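Local coordinates for protein alanine racemase (Corynebacterium glutamicum, PDB 2DY3) that belongs to the alanine racemase family, pairing a TIM-barrel-like N-terminal domain with a beta-rich C-terminal domain, and carries bound pyridoxal-5'-phosphate, at residues B[10-15]-B[233-238]; B[74-79]-B[95-100]; B[115-120]-B[147-152]. One frame throughout, in Å; residues are numbered along the deposited sequence.

Contact 1. Residues B[10-15]-B[233-238]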
loop_
_atom_site.group_PDB
_atom_site.type_symbol
_atom_site.label_atom_id
_atom_site.label_comp_id
_atom_site.label_asym_id
_atom_site.label_seq_id
_atom_site.Cartn_x
_atom_site.Cartn_y
_atom_site.Cartn_z
ATOM N N LEU B 10 16.783 -12.809 3.620
ATOM C CA LEU B 10 16.462 -14.090 3.003
ATOM C C LEU B 10 16.951 -15.289 3.813
ATOM O O LEU B 10 16.295 -16.336 3.829
ATOM C CB LEU B 10 17.026 -14.141 1.577
ATOM C CG LEU B 10 16.362 -13.139 0.625
ATOM C CD1 LEU B 10 16.989 -13.199 -0.769
ATOM C CD2 LEU B 10 14.876 -13.441 0.562
ATOM N N ASP B 11 18.094 -15.149 4.485
ATOM C CA ASP B 11 18.613 -16.250 5.297
ATOM C C ASP B 11 17.618 -16.564 6.403
ATOM O O ASP B 11 17.434 -17.721 6.779
ATOM C CB ASP B 11 19.962 -15.896 5.929
ATOM C CG ASP B 11 21.090 -15.863 4.922
ATOM O OD1 ASP B 11 21.151 -16.764 4.057
ATOM O OD2 ASP B 11 21.927 -14.939 5.004
ATOM N N ALA B 12 16.987 -15.520 6.931
ATOM C CA ALA B 12 15.997 -15.692 7.987
ATOM C C ALA B 12 14.846 -16.521 7.433
ATOM O O ALA B 12 14.292 -17.377 8.125
ATOM C CB ALA B 12 15.491 -14.334 8.463
ATOM N N ILE B 13 14.495 -16.266 6.173
ATOM C CA ILE B 13 13.413 -16.998 5.517
ATOM C C ILE B 13 13.786 -18.472 5.334
ATOM O O ILE B 13 12.971 -19.369 5.575
ATOM C CB ILE B 13 13.069 -16.363 4.142
ATOM C CG1 ILE B 13 12.403 -15.000 4.368
ATOM C CG2 ILE B 13 12.142 -17.279 3.345
ATOM C CD1 ILE B 13 12.005 -14.279 3.106
ATOM N N ALA B 14 15.018 -18.723 4.906
ATOM C CA ALA B 14 15.469 -20.096 4.721
ATOM C C ALA B 14 15.403 -20.802 6.075
ATOM O O ALA B 14 14.911 -21.925 6.182
ATOM C CB ALA B 14 16.888 -20.110 4.185
ATOM N N HIS B 15 15.895 -20.124 7.108
ATOM C CA HIS B 15 15.883 -20.669 8.462
ATOM C C HIS B 15 14.460 -21.045 8.855
ATOM O O HIS B 15 14.197 -22.170 9.286
ATOM C CB HIS B 15 16.418 -19.630 9.448
ATOM C CG HIS B 15 16.176 -19.980 10.881
ATOM N ND1 HIS B 15 16.930 -20.916 11.557
ATOM C CD2 HIS B 15 15.237 -19.548 11.757
ATOM C CE1 HIS B 15 16.467 -21.044 12.788
ATOM N NE2 HIS B 15 15.440 -20.226 12.935
ATOM N N LYS B 233 12.808 -16.463 12.928
ATOM C CA LYS B 233 13.609 -15.265 12.711
ATOM C C LYS B 233 12.899 -14.242 11.821
ATOM O O LYS B 233 12.740 -14.456 10.619
ATOM C CB LYS B 233 14.947 -15.642 12.075
ATOM C CG LYS B 233 16.057 -15.926 13.068
ATOM C CD LYS B 233 15.610 -16.890 14.144
ATOM C CE LYS B 233 16.682 -17.061 15.206
ATOM N NZ LYS B 233 16.173 -17.847 16.366
ATOM N N PRO B 234 12.458 -13.116 12.404
ATOM C CA PRO B 234 11.771 -12.075 11.631
ATOM C C PRO B 234 12.617 -11.723 10.418
ATOM O O PRO B 234 13.834 -11.638 10.517
ATOM C CB PRO B 234 11.661 -10.929 12.631
ATOM C CG PRO B 234 11.464 -11.660 13.923
ATOM C CD PRO B 234 12.510 -12.758 13.832
ATOM N N ALA B 235 11.977 -11.516 9.275
ATOM C CA ALA B 235 12.723 -11.221 8.060
ATOM C C ALA B 235 12.611 -9.788 7.538
ATOM O O ALA B 235 13.410 -9.369 6.699
ATOM C CB ALA B 235 12.308 -12.197 6.972
ATOM N N MET B 236 11.632 -9.033 8.022
ATOM C CA MET B 236 11.460 -7.673 7.530
ATOM C C MET B 236 11.799 -6.582 8.529
ATOM O O MET B 236 11.484 -6.676 9.719
ATOM C CB MET B 236 10.014 -7.454 7.051
ATOM C CG MET B 236 9.740 -6.036 6.536
ATOM S SD MET B 236 8.006 -5.746 6.054
ATOM C CE MET B 236 7.938 -6.626 4.476
ATOM N N THR B 237 12.459 -5.551 8.022
ATOM C CA THR B 237 12.809 -4.381 8.814
ATOM C C THR B 237 12.436 -3.185 7.939
ATOM O O THR B 237 12.834 -3.123 6.774
ATOM C CB THR B 237 14.314 -4.319 9.127
ATOM O OG1 THR B 237 14.684 -5.428 9.960
ATOM C CG2 THR B 237 14.649 -3.014 9.847
ATOM N N TRP B 238 11.642 -2.267 8.483
ATOM C CA TRP B 238 11.231 -1.061 7.758
ATOM C C TRP B 238 12.019 0.079 8.392
ATOM O O TRP B 238 11.911 0.319 9.595
ATOM C CB TRP B 238 9.717 -0.834 7.917
ATOM C CG TRP B 238 9.113 0.189 6.972
ATOM C CD1 TRP B 238 9.589 0.552 5.742
ATOM C CD2 TRP B 238 7.881 0.904 7.149
ATOM N NE1 TRP B 238 8.732 1.440 5.146
ATOM C CE2 TRP B 238 7.674 1.673 5.984
ATOM C CE3 TRP B 238 6.930 0.965 8.175
ATOM C CZ2 TRP B 238 6.553 2.493 5.814
ATOM C CZ3 TRP B 238 5.819 1.779 8.007
ATOM C CH2 TRP B 238 5.639 2.531 6.835
#
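A12 and I13 of helix 10-24 meet A235 just before strand 236-247. This is the tight, buried part of the contact. The methyl CB of A12 lies 3.5 Å from the main-chain O of K233 and 4.1 Å from the methyl CB of A235. The other approach to A235 comes from I13, whose CG1 stands 3.8 Å from A235 CB. I13 reaches it although its CB leaves the helix away from the loop: CG1 swings back beside the backbone N (chi1 -70°). Beyond A235, the same I13 side chain packs on V45, V48 and I49 of helix 42-50.

The solvent side is looser. There H15 and K233 touch through carbon. K233 CD comes within 3.6 Å of H15 NE2, at a slant to the ring. A bend in the lysine chain lays CD beside the H15 ring, and K233 NZ stays 4.2 Å from H15 NE2. That ring nitrogen is hydrogen-bonded to the main-chain O of G231, which helps to fix the ring.

The contact is held by van der Waals packing across the junction of two domains. The first helix of the TIM-barrel-like domain rests on the chain entering the beta domain, as suits the two-domain fold of this family.

Contact 2. Residues B[74-79]-B[95-100]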
loop_
_atom_site.group_PDB
_atom_site.type_symbol
_atom_site.label_atom_id
_atom_site.label_comp_id
_atom_site.label_asym_id
_atom_site.label_seq_id
_atom_site.Cartn_x
_atom_site.Cartn_y
_atom_site.Cartn_z
ATOM N N SER B 74 8.555 -24.698 -9.606
ATOM C CA SER B 74 8.063 -25.907 -10.256
ATOM C C SER B 74 7.247 -26.769 -9.296
ATOM O O SER B 74 6.708 -27.798 -9.684
ATOM C CB SER B 74 9.238 -26.719 -10.820
ATOM O OG SER B 74 10.159 -27.061 -9.798
ATOM N N GLN B 75 7.158 -26.351 -8.042
ATOM C CA GLN B 75 6.374 -27.103 -7.068
ATOM C C GLN B 75 4.873 -26.938 -7.321
ATOM O O GLN B 75 4.440 -26.065 -8.076
ATOM C CB GLN B 75 6.671 -26.626 -5.637
ATOM C CG GLN B 75 8.012 -27.046 -5.041
ATOM C CD GLN B 75 9.200 -26.447 -5.768
ATOM O OE1 GLN B 75 9.140 -25.321 -6.262
ATOM N NE2 GLN B 75 10.296 -27.194 -5.823
ATOM N N GLU B 76 4.091 -27.791 -6.669
ATOM C CA GLU B 76 2.638 -27.753 -6.741
ATOM C C GLU B 76 2.203 -26.346 -6.293
ATOM O O GLU B 76 2.726 -25.818 -5.308
ATOM C CB GLU B 76 2.084 -28.807 -5.785
ATOM C CG GLU B 76 0.583 -28.918 -5.706
ATOM C CD GLU B 76 0.155 -29.957 -4.684
ATOM O OE1 GLU B 76 0.721 -31.071 -4.705
ATOM O OE2 GLU B 76 -0.748 -29.669 -3.866
ATOM N N VAL B 77 1.266 -25.741 -7.017
ATOM C CA VAL B 77 0.772 -24.405 -6.685
ATOM C C VAL B 77 -0.758 -24.389 -6.606
ATOM O O VAL B 77 -1.433 -24.858 -7.518
ATOM C CB VAL B 77 1.226 -23.354 -7.734
ATOM C CG1 VAL B 77 0.558 -21.996 -7.445
ATOM C CG2 VAL B 77 2.748 -23.195 -7.696
ATOM N N LEU B 78 -1.294 -23.849 -5.513
ATOM C CA LEU B 78 -2.743 -23.767 -5.310
ATOM C C LEU B 78 -3.219 -22.314 -5.271
ATOM O O LEU B 78 -2.612 -21.462 -4.629
ATOM C CB LEU B 78 -3.139 -24.466 -4.009
ATOM C CG LEU B 78 -4.622 -24.429 -3.610
ATOM C CD1 LEU B 78 -5.503 -25.097 -4.665
ATOM C CD2 LEU B 78 -4.780 -25.133 -2.276
ATOM N N CYS B 79 -4.321 -22.049 -5.965
ATOM C CA CYS B 79 -4.916 -20.719 -6.050
ATOM C C CYS B 79 -6.376 -20.828 -5.575
ATOM O O CYS B 79 -7.111 -21.709 -6.014
ATOM C CB CYS B 79 -4.799 -20.254 -7.517
ATOM S SG CYS B 79 -6.031 -19.147 -8.159
ATOM N N ASN B 95 -0.268 -25.525 -15.204
ATOM C CA ASN B 95 -0.232 -26.508 -14.125
ATOM C C ASN B 95 -0.492 -25.884 -12.759
ATOM O O ASN B 95 0.188 -26.184 -11.780
ATOM C CB ASN B 95 1.113 -27.248 -14.122
ATOM C CG ASN B 95 1.170 -28.353 -13.077
ATOM O OD1 ASN B 95 0.221 -29.132 -12.922
ATOM N ND2 ASN B 95 2.287 -28.434 -12.362
ATOM N N ILE B 96 -1.483 -25.006 -12.704
ATOM C CA ILE B 96 -1.858 -24.362 -11.454
ATOM C C ILE B 96 -3.133 -25.030 -10.943
ATOM O O ILE B 96 -4.118 -25.141 -11.672
ATOM C CB ILE B 96 -2.127 -22.848 -11.660
ATOM C CG1 ILE B 96 -0.819 -22.138 -12.013
ATOM C CG2 ILE B 96 -2.747 -22.249 -10.396
ATOM C CD1 ILE B 96 -0.993 -20.706 -12.483
ATOM N N ASP B 97 -3.101 -25.509 -9.702
ATOM C CA ASP B 97 -4.276 -26.138 -9.117
ATOM C C ASP B 97 -5.288 -25.047 -8.777
ATOM O O ASP B 97 -4.920 -23.981 -8.288
ATOM C CB ASP B 97 -3.913 -26.900 -7.836
ATOM C CG ASP B 97 -3.041 -28.115 -8.095
ATOM O OD1 ASP B 97 -2.971 -28.978 -7.204
ATOM O OD2 ASP B 97 -2.425 -28.209 -9.176
ATOM N N LEU B 98 -6.562 -25.318 -9.040
ATOM C CA LEU B 98 -7.616 -24.359 -8.753
ATOM C C LEU B 98 -8.546 -24.905 -7.690
ATOM O O LEU B 98 -8.925 -26.077 -7.726
ATOM C CB LEU B 98 -8.435 -24.065 -10.014
ATOM C CG LEU B 98 -7.739 -23.368 -11.178
ATOM C CD1 LEU B 98 -8.696 -23.276 -12.357
ATOM C CD2 LEU B 98 -7.270 -21.983 -10.741
ATOM N N ALA B 99 -8.911 -24.057 -6.738
ATOM C CA ALA B 99 -9.830 -24.468 -5.686
ATOM C C ALA B 99 -11.266 -24.369 -6.196
ATOM O O ALA B 99 -11.611 -23.438 -6.926
ATOM C CB ALA B 99 -9.664 -23.569 -4.461
ATOM N N VAL B 100 -12.095 -25.337 -5.825
ATOM C CA VAL B 100 -13.501 -25.303 -6.192
ATOM C C VAL B 100 -14.140 -24.589 -5.000
ATOM O O VAL B 100 -14.239 -25.168 -3.919
ATOM C CB VAL B 100 -14.097 -26.727 -6.310
ATOM C CG1 VAL B 100 -15.527 -26.651 -6.836
ATOM C CG2 VAL B 100 -13.232 -27.578 -7.233
HETATM O O HOH W 1 0.218 -27.386 -9.253
#
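D97 faces L78 and E76 across two neighbouring parallel strands, 76-81 and 97-100. Its CB sits 3.2 Å from V77 O and 4.0 Å from L78 CD1. CG lies beside its own backbone N (chi1 -68°), which carries the carboxylate toward E76. There OD1 meets E76 CG at 3.9 Å and forms a salt bridge with R118 of the next strand. The other oxygen, OD2, lies 2.8 Å from a water that accepts from V77 N. N95 O is also in reach of this water, which may not donate to all its neighbours at once.

Three backbone bonds fix the register: D97 N to V77 O at 2.8 Å, C79 N to D97 O, and A99 N to C79 O. I96 CG2 packs 4.1 Å from C79 CB. C79 SG, on the face opposite D97, touches L98 CD2.

E76 OE2 and D97 OD1 are 4.1 Å apart, with carboxylate planes only 17° from parallel. E76 also forms a salt bridge with R118 NH2, through OE1. The shared arginine probably offsets the repulsion between the two acids and favours their ionised forms.

Contact 3. Residues B[115-120]-B[147-152]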
loop_
_atom_site.group_PDB
_atom_site.type_symbol
_atom_site.label_atom_id
_atom_site.label_comp_id
_atom_site.label_asym_id
_atom_site.label_seq_id
_atom_site.Cartn_x
_atom_site.Cartn_y
_atom_site.Cartn_z
ATOM N N GLU B 115 -6.965 -31.512 -20.908
ATOM C CA GLU B 115 -6.565 -32.886 -20.616
ATOM C C GLU B 115 -6.727 -33.349 -19.171
ATOM O O GLU B 115 -7.503 -34.267 -18.894
ATOM C CB GLU B 115 -5.116 -33.106 -21.068
ATOM C CG GLU B 115 -4.166 -31.988 -20.654
ATOM C CD GLU B 115 -2.754 -32.180 -21.179
ATOM O OE1 GLU B 115 -2.076 -33.135 -20.740
ATOM O OE2 GLU B 115 -2.323 -31.374 -22.033
ATOM N N HIS B 116 -6.000 -32.725 -18.249
ATOM C CA HIS B 116 -6.069 -33.124 -16.843
ATOM C C HIS B 116 -6.034 -31.920 -15.903
ATOM O O HIS B 116 -4.986 -31.315 -15.692
ATOM C CB HIS B 116 -4.913 -34.078 -16.540
ATOM C CG HIS B 116 -4.769 -34.421 -15.093
ATOM N ND1 HIS B 116 -4.269 -33.533 -14.166
ATOM C CD2 HIS B 116 -5.043 -35.560 -14.414
ATOM C CE1 HIS B 116 -4.240 -34.111 -12.979
ATOM N NE2 HIS B 116 -4.705 -35.341 -13.101
ATOM N N ILE B 117 -7.186 -31.594 -15.327
ATOM C CA ILE B 117 -7.316 -30.445 -14.438
ATOM C C ILE B 117 -7.239 -30.787 -12.946
ATOM O O ILE B 117 -8.097 -31.494 -12.422
ATOM C CB ILE B 117 -8.655 -29.716 -14.713
ATOM C CG1 ILE B 117 -8.732 -29.322 -16.189
ATOM C CG2 ILE B 117 -8.781 -28.488 -13.826
ATOM C CD1 ILE B 117 -10.114 -28.905 -16.640
ATOM N N ARG B 118 -6.208 -30.278 -12.273
ATOM C CA ARG B 118 -6.034 -30.514 -10.840
ATOM C C ARG B 118 -6.842 -29.486 -10.048
ATOM O O ARG B 118 -6.681 -28.275 -10.231
ATOM C CB ARG B 118 -4.551 -30.413 -10.446
ATOM C CG ARG B 118 -3.720 -31.675 -10.741
ATOM C CD ARG B 118 -2.219 -31.420 -10.616
ATOM N NE ARG B 118 -1.830 -30.987 -9.274
ATOM C CZ ARG B 118 -1.686 -31.798 -8.230
ATOM N NH1 ARG B 118 -1.890 -33.104 -8.362
ATOM N NH2 ARG B 118 -1.351 -31.301 -7.048
ATOM N N VAL B 119 -7.716 -29.973 -9.175
ATOM C CA VAL B 119 -8.532 -29.094 -8.356
ATOM C C VAL B 119 -8.506 -29.516 -6.889
ATOM O O VAL B 119 -8.217 -30.670 -6.556
ATOM C CB VAL B 119 -10.017 -29.078 -8.822
ATOM C CG1 VAL B 119 -10.120 -28.637 -10.266
ATOM C CG2 VAL B 119 -10.633 -30.452 -8.638
ATOM N N SER B 120 -8.800 -28.564 -6.015
ATOM C CA SER B 120 -8.863 -28.828 -4.587
ATOM C C SER B 120 -10.177 -28.208 -4.143
ATOM O O SER B 120 -10.440 -27.039 -4.423
ATOM C CB SER B 120 -7.682 -28.180 -3.864
ATOM O OG SER B 120 -7.774 -28.406 -2.468
ATOM N N ALA B 147 -16.547 -36.259 -13.828
ATOM C CA ALA B 147 -15.655 -35.624 -14.797
ATOM C C ALA B 147 -14.309 -36.327 -14.949
ATOM O O ALA B 147 -13.456 -36.261 -14.066
ATOM C CB ALA B 147 -15.440 -34.167 -14.418
ATOM N N PRO B 148 -14.099 -36.994 -16.092
ATOM C CA PRO B 148 -12.879 -37.735 -16.429
ATOM C C PRO B 148 -11.610 -36.898 -16.338
ATOM O O PRO B 148 -10.654 -37.270 -15.659
ATOM C CB PRO B 148 -13.141 -38.199 -17.863
ATOM C CG PRO B 148 -14.618 -38.335 -17.912
ATOM C CD PRO B 148 -15.084 -37.097 -17.184
ATOM N N HIS B 149 -11.612 -35.764 -17.029
ATOM C CA HIS B 149 -10.460 -34.868 -17.073
ATOM C C HIS B 149 -10.129 -34.132 -15.781
ATOM O O HIS B 149 -9.110 -33.459 -15.705
ATOM C CB HIS B 149 -10.660 -33.841 -18.182
ATOM C CG HIS B 149 -11.813 -32.916 -17.945
ATOM N ND1 HIS B 149 -13.096 -33.367 -17.716
ATOM C CD2 HIS B 149 -11.878 -31.565 -17.919
ATOM C CE1 HIS B 149 -13.902 -32.331 -17.564
ATOM N NE2 HIS B 149 -13.188 -31.226 -17.682
ATOM N N ILE B 150 -10.974 -34.250 -14.765
ATOM C CA ILE B 150 -10.716 -33.556 -13.509
ATOM C C ILE B 150 -10.179 -34.464 -12.411
ATOM O O ILE B 150 -10.744 -35.512 -12.140
ATOM C CB ILE B 150 -11.994 -32.882 -12.972
ATOM C CG1 ILE B 150 -12.430 -31.758 -13.912
ATOM C CG2 ILE B 150 -11.749 -32.347 -11.579
ATOM C CD1 ILE B 150 -13.708 -31.100 -13.483
ATOM N N GLU B 151 -9.078 -34.063 -11.784
ATOM C CA GLU B 151 -8.525 -34.854 -10.693
ATOM C C GLU B 151 -8.631 -34.073 -9.387
ATOM O O GLU B 151 -7.962 -33.056 -9.205
ATOM C CB GLU B 151 -7.056 -35.206 -10.931
ATOM C CG GLU B 151 -6.493 -36.039 -9.777
ATOM C CD GLU B 151 -4.974 -36.079 -9.715
ATOM O OE1 GLU B 151 -4.446 -36.658 -8.741
ATOM O OE2 GLU B 151 -4.306 -35.543 -10.623
ATOM N N VAL B 152 -9.486 -34.538 -8.488
ATOM C CA VAL B 152 -9.645 -33.883 -7.207
ATOM C C VAL B 152 -8.497 -34.371 -6.336
ATOM O O VAL B 152 -8.499 -35.509 -5.876
ATOM C CB VAL B 152 -10.989 -34.254 -6.556
ATOM C CG1 VAL B 152 -11.081 -33.649 -5.164
ATOM C CG2 VAL B 152 -12.137 -33.759 -7.427
HETATM O O HOH W 2 -1.535 -35.064 -10.965
#
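The shortest sound polar bond here runs from I117 N to H149 O, 2.7 Å long and nearly straight at 165°. H116 CA, in the loop just before the strand, adds a weaker CA-H...O contact to the same oxygen. E151 N then bonds to I117 O at 2.8 Å, and V119 N bonds to E151 O. The three bonds set strands 117-122 and 150-156 in parallel register, I117 beside I150 and V119 beside V152.

H149 lies on a type I turn from A147 to I150. Its ring carbon CD2 comes within 3.4 Å of I117 CD1, and the two side chains run side by side. The torsion of H149 puts CG between its backbone N and carbonyl carbon (chi1 65°). Its ring then lies with one face over I150 CG1. Further along, V119 CG2 packs 3.7 Å from I150 CG2 and also meets V152 CG2.

R118 and E151 share the other face of the sheet and extend side by side. E151 OE2 is not securely placed, so its contacts are doubtful. As modelled, it stays beyond salt-bridge distance of R118 NH1, and a water lies between the two. The H116 ring presents its edge to the same uncertain oxygen.

The guanidinium of R118 reaches the two strands before it in the sheet. The face with I117, I150 and the valines packs toward helices: V119 and I150 touch L109 of helix 103-110, while I150 and V152 touch L144 of helix 134-146. That second helix connects the two strands in a beta-alpha-beta unit.

Overall arrangement
Contacts 2 and 3 belong to one parallel sheet. Their centres are about 12 Å apart, and strands 97-100 and 117-122 are neighbours. V100 N probably bonds to S120 O, and a side-chain ion pair also joins the two contacts. Contact 2 is buried. Contacts 1 and 3 are both partly buried, and contact 3 reaches 150-156, the outermost strand at one end of the sheet within this chain. Contacts 2 and 3 rest on backbone hydrogen bonds. Contact 1 differs: it packs a helix against a loop and joins residues far apart in sequence. Contacts 2 and 3 lie inside the loop it closes. Its centre is about 37 Å from that of contact 3.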